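Local structure of transglutaminase-like enzymes, putative cysteine protease (3ISR) at residues I31-A36 / A250-A255; R200-Y205 / I243-D248; W152-V157 / A231-P236; K145-T150 / I227-T232; Y122-K127 / T168-T173. The protein probably acts as a cysteine protease or related amide-processing enzyme of the transglutaminase-like superfamily, though its substrate is not known. One frame throughout, in Å; residues are numbered along the deposited sequence.

Contact 1: residues I31-A36 / A250-A255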
# COMPACT_ATOMS: atom_id res chain seq x y z
N ILE B 31 2.96 27.90 6.37
CA ILE B 31 2.11 27.97 7.53
C ILE B 31 2.85 27.21 8.60
O ILE B 31 3.09 25.99 8.46
CB ILE B 31 0.74 27.30 7.32
CG1 ILE B 31 0.03 27.90 6.11
CG2 ILE B 31 -0.13 27.46 8.60
CD1 ILE B 31 -1.32 27.21 5.79
N PHE B 32 3.22 27.93 9.65
CA PHE B 32 4.00 27.35 10.72
C PHE B 32 3.16 27.08 11.96
O PHE B 32 2.16 27.74 12.20
CB PHE B 32 5.13 28.31 11.11
CG PHE B 32 6.19 28.47 10.06
CD1 PHE B 32 7.02 27.41 9.73
CD2 PHE B 32 6.39 29.70 9.45
CE1 PHE B 32 8.01 27.56 8.77
CE2 PHE B 32 7.39 29.87 8.50
CZ PHE B 32 8.20 28.79 8.16
N ASN B 33 3.61 26.12 12.76
CA ASN B 33 2.98 25.88 14.05
C ASN B 33 4.04 25.73 15.12
O ASN B 33 4.45 24.59 15.41
CB ASN B 33 2.09 24.65 13.99
CG ASN B 33 1.25 24.49 15.23
OD1 ASN B 33 0.89 25.48 15.91
ND2 ASN B 33 0.93 23.25 15.55
N VAL B 34 4.48 26.86 15.68
CA VAL B 34 5.57 26.88 16.66
C VAL B 34 5.21 27.54 18.01
O VAL B 34 5.88 27.28 19.01
CB VAL B 34 6.90 27.52 16.09
CG1 VAL B 34 7.34 26.79 14.81
CG2 VAL B 34 6.73 29.01 15.83
N HIS B 35 4.18 28.38 18.02
CA HIS B 35 3.70 29.04 19.24
C HIS B 35 3.15 28.08 20.29
O HIS B 35 2.44 27.11 19.94
CB HIS B 35 2.57 30.00 18.89
CG HIS B 35 3.04 31.26 18.25
ND1 HIS B 35 3.47 31.31 16.94
CD2 HIS B 35 3.16 32.52 18.74
CE1 HIS B 35 3.84 32.55 16.66
NE2 HIS B 35 3.66 33.30 17.73
N ALA B 36 3.41 28.36 21.56
CA ALA B 36 2.77 27.61 22.64
C ALA B 36 1.29 27.94 22.64
O ALA B 36 0.90 29.05 22.29
CB ALA B 36 3.40 27.95 23.99
N ALA B 250 -1.59 16.03 10.06
CA ALA B 250 -2.15 16.90 9.01
C ALA B 250 -2.69 18.18 9.64
O ALA B 250 -2.77 19.23 8.98
CB ALA B 250 -3.27 16.17 8.24
N ASP B 251 -3.09 18.09 10.91
CA ASP B 251 -3.65 19.25 11.63
C ASP B 251 -2.62 19.96 12.50
O ASP B 251 -2.98 20.89 13.24
CB ASP B 251 -4.77 18.81 12.57
CG ASP B 251 -5.98 18.27 11.85
OD1 ASP B 251 -6.27 18.69 10.70
OD2 ASP B 251 -6.67 17.46 12.48
N ALA B 252 -1.38 19.51 12.48
CA ALA B 252 -0.37 20.07 13.39
C ALA B 252 1.05 19.96 12.86
O ALA B 252 1.97 19.61 13.62
CB ALA B 252 -0.47 19.38 14.76
N ALA B 253 1.24 20.26 11.58
CA ALA B 253 2.59 20.22 11.01
C ALA B 253 3.43 21.35 11.56
O ALA B 253 2.91 22.44 11.81
CB ALA B 253 2.53 20.32 9.50
N VAL B 254 4.73 21.11 11.70
CA VAL B 254 5.65 22.19 12.12
C VAL B 254 5.62 23.27 11.05
O VAL B 254 5.45 24.45 11.36
CB VAL B 254 7.08 21.67 12.32
CG1 VAL B 254 8.05 22.84 12.60
CG2 VAL B 254 7.11 20.68 13.47
N ALA B 255 5.72 22.83 9.80
CA ALA B 255 5.74 23.74 8.68
C ALA B 255 5.01 23.11 7.50
O ALA B 255 5.39 22.03 7.03
CB ALA B 255 7.19 24.07 8.30
O HOH W 1 1.79 24.44 10.34
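Asn-33 and Val-254 share the only direct hydrogen bond between residues 31-36 and 250-255. The amide N of Asn-33 gives its proton to Val-254 O over 2.9 Å in a fairly straight bond (159° at the hydrogen). The same oxygen also receives the CA-H of Phe-32, whose CA lies 3.3 Å from Val-254 O, and it sits in the plane of the Phe-32 ring, at its edge. A reciprocal CA-H contact runs the other way, from Ala-255 CA to Ile-31 O. These paired C-H contacts suit the antiparallel non-hydrogen-bonded pairing of Phe-32 with Ala-255. Farther along, another carbonyl oxygen is approached by carbon, Asn-33 CB lying 3.2 Å from Ala-253 O.

A water forms the second polar link. It donates to Ile-31 O at 2.8 Å and to Ala-253 O at 2.7 Å, bridging two carbonyls that could not bond to each other.

Apolar contact centres on Phe-32. Its CG lies anti to the carbonyl carbon (chi1 -68°), which carries the ring past Ala-255, and the methyl CB of that alanine sits 3.6 Å from Phe-32 CE1. Outside the pair, Phe-30, Phe-80 and Met-82 also pack against the Phe-32 side chain, and Ile-31 packs on Val-106 of the second subunit.

Strand 255-258 is thus added at the border of a small antiparallel sheet. Because the loop residues leading into it, and Ala-255 itself, are joined largely through backbone atoms and a water, the pairing here probably depends more on chain geometry than on side-chain identity, except at Phe-32.

Contact 2: residues R200-Y205 / I243-D248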
# COMPACT_ATOMS: atom_id res chain seq x y z
N ARG B 200 -6.09 11.55 20.18
CA ARG B 200 -5.70 12.67 19.36
C ARG B 200 -4.18 12.88 19.41
O ARG B 200 -3.50 12.40 20.32
CB ARG B 200 -6.45 13.95 19.79
CG ARG B 200 -6.05 14.44 21.22
CD ARG B 200 -6.90 15.63 21.67
NE ARG B 200 -6.34 16.23 22.87
CZ ARG B 200 -6.92 17.18 23.59
NH1 ARG B 200 -8.12 17.66 23.25
NH2 ARG B 200 -6.31 17.66 24.67
N TYR B 201 -3.69 13.62 18.44
CA TYR B 201 -2.28 13.90 18.28
C TYR B 201 -1.89 15.13 19.12
O TYR B 201 -2.63 16.11 19.18
CB TYR B 201 -2.08 14.18 16.80
CG TYR B 201 -0.67 14.34 16.29
CD1 TYR B 201 0.14 13.22 16.11
CD2 TYR B 201 -0.19 15.59 15.90
CE1 TYR B 201 1.43 13.35 15.58
CE2 TYR B 201 1.10 15.73 15.38
CZ TYR B 201 1.89 14.59 15.23
OH TYR B 201 3.16 14.68 14.72
N PHE B 202 -0.72 15.06 19.76
CA PHE B 202 -0.22 16.13 20.64
C PHE B 202 1.19 16.50 20.18
O PHE B 202 2.04 15.63 20.02
CB PHE B 202 -0.22 15.60 22.09
CG PHE B 202 0.38 16.57 23.13
CD1 PHE B 202 -0.44 17.20 24.05
CD2 PHE B 202 1.74 16.81 23.18
CE1 PHE B 202 0.10 18.08 25.02
CE2 PHE B 202 2.30 17.68 24.15
CZ PHE B 202 1.45 18.31 25.07
N THR B 203 1.44 17.79 19.95
CA THR B 203 2.81 18.26 19.68
C THR B 203 3.23 19.23 20.77
O THR B 203 2.40 19.96 21.30
CB THR B 203 2.95 18.94 18.32
OG1 THR B 203 2.05 20.05 18.22
CG2 THR B 203 2.62 17.93 17.21
N GLY B 204 4.52 19.27 21.07
CA GLY B 204 4.99 20.19 22.07
C GLY B 204 6.48 20.39 22.13
O GLY B 204 7.25 19.71 21.42
N TYR B 205 6.88 21.35 22.95
CA TYR B 205 8.27 21.45 23.42
C TYR B 205 8.45 20.44 24.56
O TYR B 205 7.52 20.20 25.32
CB TYR B 205 8.53 22.87 23.91
CG TYR B 205 8.49 23.89 22.80
CD1 TYR B 205 9.64 24.24 22.12
CD2 TYR B 205 7.30 24.49 22.43
CE1 TYR B 205 9.61 25.18 21.08
CE2 TYR B 205 7.25 25.44 21.40
CZ TYR B 205 8.41 25.77 20.73
OH TYR B 205 8.38 26.71 19.71
N ILE B 243 1.97 22.65 22.09
CA ILE B 243 1.85 23.49 20.92
C ILE B 243 0.49 23.27 20.29
O ILE B 243 -0.28 24.22 20.13
CB ILE B 243 2.96 23.19 19.90
CG1 ILE B 243 4.29 23.69 20.45
CG2 ILE B 243 2.66 23.83 18.53
CD1 ILE B 243 5.49 23.04 19.78
N ALA B 244 0.19 22.02 19.90
CA ALA B 244 -1.11 21.73 19.32
C ALA B 244 -1.64 20.35 19.67
O ALA B 244 -0.88 19.47 20.09
CB ALA B 244 -1.06 21.89 17.79
N THR B 245 -2.94 20.20 19.48
CA THR B 245 -3.57 18.89 19.35
C THR B 245 -4.41 18.87 18.06
O THR B 245 -4.86 19.91 17.57
CB THR B 245 -4.43 18.52 20.59
OG1 THR B 245 -5.48 19.49 20.78
CG2 THR B 245 -3.56 18.51 21.85
N GLY B 246 -4.65 17.68 17.52
CA GLY B 246 -5.57 17.55 16.40
C GLY B 246 -5.72 16.06 16.10
O GLY B 246 -5.26 15.23 16.86
N ARG B 247 -6.34 15.75 14.98
CA ARG B 247 -6.60 14.36 14.64
C ARG B 247 -5.29 13.61 14.36
O ARG B 247 -5.14 12.46 14.76
CB ARG B 247 -7.56 14.29 13.44
CG ARG B 247 -8.91 14.86 13.75
CD ARG B 247 -9.83 14.93 12.52
NE ARG B 247 -10.16 13.58 12.04
CZ ARG B 247 -10.96 13.31 11.00
NH1 ARG B 247 -11.16 12.05 10.65
NH2 ARG B 247 -11.55 14.30 10.32
N ASP B 248 -4.35 14.27 13.70
CA ASP B 248 -3.04 13.71 13.41
C ASP B 248 -2.19 14.84 12.89
O ASP B 248 -2.62 16.00 12.96
CB ASP B 248 -3.09 12.51 12.43
CG ASP B 248 -3.68 12.85 11.06
OD1 ASP B 248 -3.70 14.01 10.63
OD2 ASP B 248 -4.14 11.89 10.38
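Thr-203 and Ala-244 form a hydrogen-bonded pair of strands 199-206 and 240-246, whose segments 200-205 and 243-246 run antiparallel at 172°. Thr-203 N gives a nearly straight bond of 2.9 Å to Ala-244 O. In return, Thr-203 O is shared: Ile-243 N reaches it at 2.8 Å, and Ala-244 N adds a weak, longer bond. Two residues facing one make this a classic beta bulge. The hydroxyl of Thr-203 stands between its own backbone N and carbonyl carbon (chi1 58°), a rotation that brings OG1 near Ala-244 N, from which it accepts a second weak bond.

Past the bulge, Tyr-201 and Gly-246 satisfy each other. Tyr-201 N donates to Gly-246 O at 2.7 Å, and Gly-246 N answers to Tyr-201 O at 3.0 Å. The latter oxygen also takes a CA-H contact from Thr-245.

The polar side-chain ends look outside the pair. Arg-200 lays one guanidinium face over Thr-245 OG1, while its NE makes a salt bridge to Glu-219. The hydroxyl of Tyr-205 is bonded to Val-34 O and Ser-18 OG, and Ile-243 CD1 meets Tyr-205 CE2 at 3.4 Å, the two side chains crossing at about a right angle. Asp-248 OD2 is met by Ser-120 OG and Tyr-122 N; the backbone carbonyl carbon of Asp-248 lies over one face of the Tyr-201 ring.

Tyr-201 also packs against helix 181-194, meeting the His-186 ring. A four-stranded antiparallel sheet backed by this helix is consistent with the papain-like core of transglutaminase-like enzymes.

Contact 3: residues W152-V157 / A231-P236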
# COMPACT_ATOMS: atom_id res chain seq x y z
N TRP B 152 3.51 -1.85 23.99
CA TRP B 152 3.74 -2.68 22.81
C TRP B 152 4.54 -1.90 21.75
O TRP B 152 5.51 -2.41 21.21
CB TRP B 152 2.43 -3.23 22.21
CG TRP B 152 2.69 -4.19 21.09
CD1 TRP B 152 2.83 -5.55 21.19
CD2 TRP B 152 2.91 -3.86 19.71
NE1 TRP B 152 3.10 -6.08 19.95
CE2 TRP B 152 3.16 -5.07 19.02
CE3 TRP B 152 2.91 -2.66 18.98
CZ2 TRP B 152 3.40 -5.12 17.64
CZ3 TRP B 152 3.15 -2.70 17.60
CH2 TRP B 152 3.40 -3.93 16.95
N ILE B 153 4.16 -0.66 21.48
CA ILE B 153 4.85 0.16 20.48
C ILE B 153 6.31 0.37 20.89
O ILE B 153 7.22 0.21 20.08
CB ILE B 153 4.14 1.51 20.25
CG1 ILE B 153 2.75 1.26 19.65
CG2 ILE B 153 4.97 2.42 19.34
CD1 ILE B 153 1.82 2.49 19.65
N TYR B 154 6.53 0.72 22.15
CA TYR B 154 7.91 0.94 22.61
C TYR B 154 8.77 -0.30 22.40
O TYR B 154 9.95 -0.21 21.96
CB TYR B 154 7.95 1.37 24.09
CG TYR B 154 9.38 1.49 24.55
CD1 TYR B 154 10.17 2.58 24.16
CD2 TYR B 154 9.96 0.48 25.31
CE1 TYR B 154 11.50 2.66 24.53
CE2 TYR B 154 11.31 0.57 25.69
CZ TYR B 154 12.06 1.66 25.30
OH TYR B 154 13.38 1.76 25.68
N ASN B 155 8.19 -1.46 22.71
CA ASN B 155 8.90 -2.73 22.66
C ASN B 155 9.02 -3.34 21.26
O ASN B 155 9.85 -4.22 21.05
CB ASN B 155 8.26 -3.73 23.63
CG ASN B 155 8.50 -3.35 25.09
OD1 ASN B 155 7.59 -3.39 25.90
ND2 ASN B 155 9.73 -3.00 25.41
N ASN B 156 8.23 -2.88 20.30
CA ASN B 156 8.16 -3.57 19.02
C ASN B 156 8.42 -2.69 17.80
O ASN B 156 8.39 -3.18 16.68
CB ASN B 156 6.82 -4.30 18.88
CG ASN B 156 6.67 -5.37 19.91
OD1 ASN B 156 6.01 -5.17 20.94
ND2 ASN B 156 7.31 -6.50 19.69
N VAL B 157 8.69 -1.41 18.04
CA VAL B 157 8.99 -0.44 16.99
C VAL B 157 10.29 0.24 17.39
O VAL B 157 10.42 0.78 18.50
CB VAL B 157 7.86 0.63 16.83
CG1 VAL B 157 8.23 1.66 15.74
CG2 VAL B 157 6.50 -0.03 16.50
N ALA B 231 4.78 6.61 23.53
CA ALA B 231 5.40 5.31 23.31
C ALA B 231 6.89 5.37 23.02
O ALA B 231 7.54 4.33 23.05
CB ALA B 231 4.67 4.53 22.21
N THR B 232 7.45 6.56 22.77
CA THR B 232 8.92 6.64 22.59
C THR B 232 9.66 6.50 23.91
O THR B 232 10.83 6.13 23.92
CB THR B 232 9.41 7.97 21.93
OG1 THR B 232 9.20 9.06 22.83
CG2 THR B 232 8.70 8.22 20.59
N ARG B 233 8.97 6.83 25.00
CA ARG B 233 9.56 6.94 26.34
C ARG B 233 10.75 7.90 26.42
O ARG B 233 11.61 7.75 27.29
CB ARG B 233 9.97 5.57 26.88
CG ARG B 233 8.81 4.66 27.14
CD ARG B 233 9.32 3.34 27.70
NE ARG B 233 8.23 2.39 27.86
CZ ARG B 233 8.37 1.13 28.27
NH1 ARG B 233 7.31 0.35 28.36
NH2 ARG B 233 9.58 0.66 28.57
N LEU B 234 10.82 8.88 25.52
CA LEU B 234 11.98 9.77 25.51
C LEU B 234 11.96 10.89 26.54
O LEU B 234 13.02 11.39 26.91
CB LEU B 234 12.19 10.37 24.12
CG LEU B 234 12.78 9.44 23.06
CD1 LEU B 234 12.55 10.04 21.70
CD2 LEU B 234 14.28 9.19 23.29
N VAL B 235 10.77 11.30 26.99
CA VAL B 235 10.65 12.50 27.81
C VAL B 235 9.78 12.30 29.05
O VAL B 235 8.82 11.53 29.00
CB VAL B 235 10.12 13.70 26.99
CG1 VAL B 235 10.91 13.86 25.69
CG2 VAL B 235 8.64 13.56 26.65
N PRO B 236 10.11 13.00 30.15
CA PRO B 236 9.18 12.99 31.28
C PRO B 236 7.88 13.67 30.87
O PRO B 236 7.92 14.75 30.26
CB PRO B 236 9.92 13.81 32.36
CG PRO B 236 10.82 14.72 31.59
CD PRO B 236 11.25 13.91 30.39
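The carbonyl oxygen of Ile-153, a residue whose side chain rests on Ala-231, is gripped by two backbone donors: Val-157 N at 3.0 Å and Asn-156 N at 3.3 Å from Ile-153 O. Both arrive from the same face of the carbonyl, closing the last turn of helix 142-156. Across the contact, Ile-153 CG2 touches Ala-231 CB at 3.6 Å.

The larger overlap is a stack. Arg-233, extended from CG to NE, crosses Tyr-154 at about a right angle and lays its guanidinium flat on the ring, the two planes 15° apart. Arg-233 CD is centred over the face, 3.6 Å from the centroid of the Tyr-154 ring, as a CH-pi contact, and NH2 comes 3.3 Å from Tyr-154 CD2 nearer the rim. A salt bridge from NH1 to Asp-151 probably limits the rotation of the group. The ring edge, meanwhile, is met in plane by Ala-231 O, 3.3 Å from Tyr-154 CD1.

Thr-232 shapes the loop through an ST turn, its OG1 accepting from Leu-234 N while donating to Asp-230 OD1. The contact therefore ties the C-terminal turn of helix 142-156 to the loop that leaves strand 225-229 for strand 240-246, with Phe-184 of helix 181-194 packed against both Ile-153 and Thr-232.

Contact 4: residues K145-T150 / I227-T232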
# COMPACT_ATOMS: atom_id res chain seq x y z
N LYS B 145 -5.61 -0.81 28.73
CA LYS B 145 -5.55 -1.07 27.31
C LYS B 145 -4.64 -0.07 26.58
O LYS B 145 -3.80 -0.47 25.78
CB LYS B 145 -6.95 -1.03 26.73
CG LYS B 145 -7.05 -1.77 25.44
CD LYS B 145 -8.12 -2.82 25.55
CE LYS B 145 -9.47 -2.25 25.28
NZ LYS B 145 -10.47 -3.26 25.71
N VAL B 146 -4.79 1.23 26.85
CA VAL B 146 -3.95 2.24 26.18
C VAL B 146 -2.49 2.13 26.61
O VAL B 146 -1.56 2.29 25.81
CB VAL B 146 -4.47 3.68 26.38
CG1 VAL B 146 -3.62 4.68 25.57
CG2 VAL B 146 -5.93 3.78 25.94
N LEU B 147 -2.29 1.82 27.88
CA LEU B 147 -0.94 1.66 28.36
C LEU B 147 -0.28 0.45 27.70
O LEU B 147 0.90 0.52 27.33
CB LEU B 147 -0.93 1.53 29.89
CG LEU B 147 0.46 1.52 30.50
CD1 LEU B 147 1.17 2.85 30.25
CD2 LEU B 147 0.37 1.20 32.02
N ALA B 148 -1.04 -0.64 27.51
CA ALA B 148 -0.50 -1.81 26.82
C ALA B 148 -0.16 -1.51 25.36
O ALA B 148 0.82 -2.06 24.81
CB ALA B 148 -1.48 -2.97 26.88
N ILE B 149 -0.97 -0.66 24.73
CA ILE B 149 -0.71 -0.22 23.36
C ILE B 149 0.63 0.51 23.34
O ILE B 149 1.50 0.23 22.50
CB ILE B 149 -1.85 0.69 22.82
CG1 ILE B 149 -3.06 -0.18 22.47
CG2 ILE B 149 -1.38 1.51 21.56
CD1 ILE B 149 -4.33 0.62 22.20
N THR B 150 0.80 1.42 24.30
CA THR B 150 1.96 2.29 24.38
C THR B 150 3.20 1.46 24.63
O THR B 150 4.25 1.69 24.02
CB THR B 150 1.73 3.34 25.50
OG1 THR B 150 0.57 4.12 25.17
CG2 THR B 150 2.91 4.27 25.63
N ILE B 227 -5.83 11.80 28.55
CA ILE B 227 -4.69 11.30 29.29
C ILE B 227 -3.55 11.18 28.29
O ILE B 227 -3.72 10.57 27.24
CB ILE B 227 -4.96 9.91 29.89
CG1 ILE B 227 -6.22 9.89 30.78
CG2 ILE B 227 -3.72 9.40 30.66
CD1 ILE B 227 -6.20 10.86 32.00
N ILE B 228 -2.39 11.73 28.64
CA ILE B 228 -1.24 11.74 27.74
C ILE B 228 -0.41 10.46 27.78
O ILE B 228 -0.21 9.86 28.85
CB ILE B 228 -0.36 12.99 27.98
CG1 ILE B 228 0.57 13.20 26.76
CG2 ILE B 228 0.41 12.90 29.29
CD1 ILE B 228 0.83 14.66 26.44
N PHE B 229 0.09 10.04 26.62
CA PHE B 229 0.90 8.81 26.50
C PHE B 229 2.01 9.07 25.49
O PHE B 229 1.82 9.81 24.54
CB PHE B 229 0.07 7.65 25.97
CG PHE B 229 -0.97 7.16 26.94
CD1 PHE B 229 -0.69 6.11 27.80
CD2 PHE B 229 -2.23 7.75 26.98
CE1 PHE B 229 -1.66 5.65 28.71
CE2 PHE B 229 -3.21 7.31 27.89
CZ PHE B 229 -2.92 6.26 28.75
N ASP B 230 3.16 8.42 25.66
CA ASP B 230 4.27 8.63 24.74
C ASP B 230 5.04 7.34 24.61
O ASP B 230 5.85 7.01 25.46
CB ASP B 230 5.18 9.76 25.23
CG ASP B 230 6.41 9.96 24.36
OD1 ASP B 230 6.53 9.35 23.28
OD2 ASP B 230 7.30 10.74 24.77
N ALA B 231 4.78 6.61 23.53
CA ALA B 231 5.40 5.31 23.31
C ALA B 231 6.89 5.37 23.02
O ALA B 231 7.54 4.33 23.05
CB ALA B 231 4.67 4.53 22.21
N THR B 232 7.45 6.56 22.77
CA THR B 232 8.92 6.64 22.59
C THR B 232 9.66 6.50 23.91
O THR B 232 10.83 6.13 23.92
CB THR B 232 9.41 7.97 21.93
OG1 THR B 232 9.20 9.06 22.83
CG2 THR B 232 8.70 8.22 20.59
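Val-146 and Phe-229 meet through one torsion each: CG1 of Val-146 lies anti to the backbone N (chi1 -176°), and the Phe-229 ring leaves CB beside its own N (chi1 -69°). Together these set the Val-146 CG1 methyl squarely over one face, 3.5 Å from the centroid of the Phe-229 ring and 9° off its normal. Thr-150 divides its two branches. Its OG1 turns back to donate to Val-146 O at 2.9 Å, from the face of that carbonyl opposite to Thr-150 N, so a buried hydroxyl is satisfied within the helix while touching Phe-229 CD1. CG2 points instead at the loop, 3.6 Å from Ala-231 CA. With an alanine in place of Phe-229, the Val-146 methyl and Thr-150 would probably lose their shared partner and a gap would open between helix and strand.

Beyond the ring, Asp-230 OD1 accepts from Thr-232 N, an Asx turn, and from Thr-232 OG1 at 2.7 Å. Its OD2 binds His-215 NE2, consistent with the His-Asp pair of the family's Cys-His-Asp triad. Residues 145-150 of helix 142-156 run nearly parallel to residues 227-229 of strand 225-229, with Phe-218 of the adjacent strand 215-222 also touching Val-146 and Thr-150.

Contact 5: residues Y122-K127 / T168-T173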
# COMPACT_ATOMS: atom_id res chain seq x y z
N TYR B 122 -3.17 9.86 8.60
CA TYR B 122 -2.04 9.05 9.05
C TYR B 122 -2.41 7.99 10.08
O TYR B 122 -1.54 7.33 10.62
CB TYR B 122 -0.96 9.98 9.64
CG TYR B 122 -0.52 11.00 8.62
CD1 TYR B 122 0.25 10.62 7.52
CD2 TYR B 122 -0.92 12.34 8.73
CE1 TYR B 122 0.63 11.57 6.55
CE2 TYR B 122 -0.55 13.29 7.79
CZ TYR B 122 0.22 12.90 6.70
OH TYR B 122 0.59 13.85 5.79
N CYS B 123 -3.71 7.84 10.36
CA CYS B 123 -4.16 6.92 11.41
C CYS B 123 -5.34 6.11 10.87
O CYS B 123 -6.52 6.43 11.15
CB CYS B 123 -4.56 7.67 12.69
SG CYS B 123 -3.31 8.77 13.36
N GLN B 124 -5.03 5.08 10.08
CA GLN B 124 -6.05 4.27 9.37
C GLN B 124 -6.59 3.19 10.29
O GLN B 124 -6.36 1.97 10.11
CB GLN B 124 -5.47 3.67 8.09
CG GLN B 124 -4.80 4.70 7.14
CD GLN B 124 -3.29 4.75 7.31
OE1 GLN B 124 -2.76 4.65 8.44
NE2 GLN B 124 -2.57 4.90 6.20
N SER B 125 -7.32 3.64 11.31
CA SER B 125 -7.79 2.78 12.37
C SER B 125 -8.77 1.77 11.83
O SER B 125 -8.86 0.64 12.33
CB SER B 125 -8.45 3.62 13.49
OG SER B 125 -9.27 4.65 12.95
N ASP B 126 -9.46 2.15 10.76
CA ASP B 126 -10.41 1.23 10.14
C ASP B 126 -9.72 0.03 9.46
O ASP B 126 -10.36 -0.97 9.21
CB ASP B 126 -11.32 1.99 9.16
CG ASP B 126 -10.55 2.67 8.03
OD1 ASP B 126 -9.52 3.32 8.29
OD2 ASP B 126 -10.98 2.55 6.86
N LYS B 127 -8.43 0.13 9.13
CA LYS B 127 -7.71 -1.01 8.54
C LYS B 127 -7.03 -1.88 9.59
O LYS B 127 -6.39 -2.89 9.26
CB LYS B 127 -6.66 -0.52 7.54
CG LYS B 127 -7.29 0.13 6.29
CD LYS B 127 -6.21 0.57 5.30
CE LYS B 127 -6.23 -0.25 4.02
NZ LYS B 127 -5.42 0.42 2.96
N THR B 168 4.53 8.86 5.66
CA THR B 168 4.41 7.67 6.50
C THR B 168 3.22 7.74 7.46
O THR B 168 2.98 8.79 8.10
CB THR B 168 5.70 7.46 7.32
OG1 THR B 168 6.85 7.55 6.45
CG2 THR B 168 5.72 6.13 8.04
N SER B 169 2.51 6.63 7.60
CA SER B 169 1.31 6.57 8.43
C SER B 169 1.39 5.41 9.39
O SER B 169 2.28 4.55 9.28
CB SER B 169 0.09 6.37 7.52
OG SER B 169 0.14 5.11 6.85
N ALA B 170 0.42 5.34 10.31
CA ALA B 170 0.31 4.21 11.20
C ALA B 170 0.29 2.88 10.45
O ALA B 170 0.88 1.90 10.92
CB ALA B 170 -0.94 4.33 12.07
N PHE B 171 -0.42 2.83 9.33
CA PHE B 171 -0.53 1.58 8.56
C PHE B 171 0.84 1.11 8.06
O PHE B 171 1.07 -0.09 7.96
CB PHE B 171 -1.54 1.71 7.41
CG PHE B 171 -1.92 0.40 6.78
CD1 PHE B 171 -2.76 -0.50 7.45
CD2 PHE B 171 -1.44 0.06 5.53
CE1 PHE B 171 -3.10 -1.73 6.87
CE2 PHE B 171 -1.80 -1.16 4.93
CZ PHE B 171 -2.64 -2.05 5.61
N ASP B 172 1.73 2.06 7.77
CA ASP B 172 3.09 1.73 7.36
C ASP B 172 3.91 1.26 8.56
O ASP B 172 4.58 0.23 8.50
CB ASP B 172 3.78 2.92 6.72
CG ASP B 172 3.00 3.45 5.54
OD1 ASP B 172 2.52 2.64 4.73
OD2 ASP B 172 2.88 4.69 5.43
N THR B 173 3.83 2.00 9.66
CA THR B 173 4.69 1.74 10.81
C THR B 173 4.41 0.38 11.42
O THR B 173 5.31 -0.27 11.95
CB THR B 173 4.56 2.88 11.87
OG1 THR B 173 4.87 4.12 11.24
CG2 THR B 173 5.54 2.68 13.04
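Gln-124 faces the N-terminus of helix 170-176, where Ser-169 holds the N-cap position and the loop 122-127 supplies acceptors to the first turn. The glutamine chain bends at chi2 (97°), which lets both ends of its amide work; the Gln-124 and Phe-171 side chains cross at about a right angle, with amide and ring planes 65° apart. NE2 donates to Ser-169 OG at 2.8 Å, the hydroxyl lying almost exactly in the amide plane. OE1 accepts from Phe-171 N at 3.1 Å, with this donor above the carbonyl plane. A leucine in place of Gln-124 would probably leave Phe-171 N without this acceptor and Ser-169 OG without the NE2 donor, with the helix start less firmly held to the loop.

Tyr-122 contributes backbone and ring. Its carbonyl O takes a nearly straight bond from Ala-170 N at 2.8 Å, while ring atom CD1 of Tyr-122 approaches Thr-168 O to 3.3 Å; the ring also meets His-186 and Arg-182. Within the first turn, Asp-172 OD2 accepts from Ser-169 N, one half of a capping-box pattern.

Lys-127 crosses over one face of the Phe-171 ring at about a right angle. Its CD rides toward the rim in a CH-pi contact, and the bent chain brings the ammonium round as a cation-pi partner, Lys-127 NZ standing 4.7 Å from the centroid of the Phe-171 ring.

In the fold
Contact 2 lies nearest the centre of the chain, about 3 Å from it, and is held by backbone bonds between strands; contact 1, farther out and only partly buried, joins a strand end to the loop leading into strand 255-258 with fewer bonds and a water. They also touch where Asn-33 packs against Ile-243 and Ala-244. Contacts 3 and 4 both use helix 142-156 and share Ala-231 and Thr-232, yet contact 4 is a buried apolar packing, whereas contact 3 reaches the surface with a guanidinium-ring stack. Contact 5, about 16 Å from the centre but largely buried, serves a helix start with polar acceptors and joins contact 2 through Asp-248 and Tyr-122. Contacts 1 and 5 both meet the second subunit.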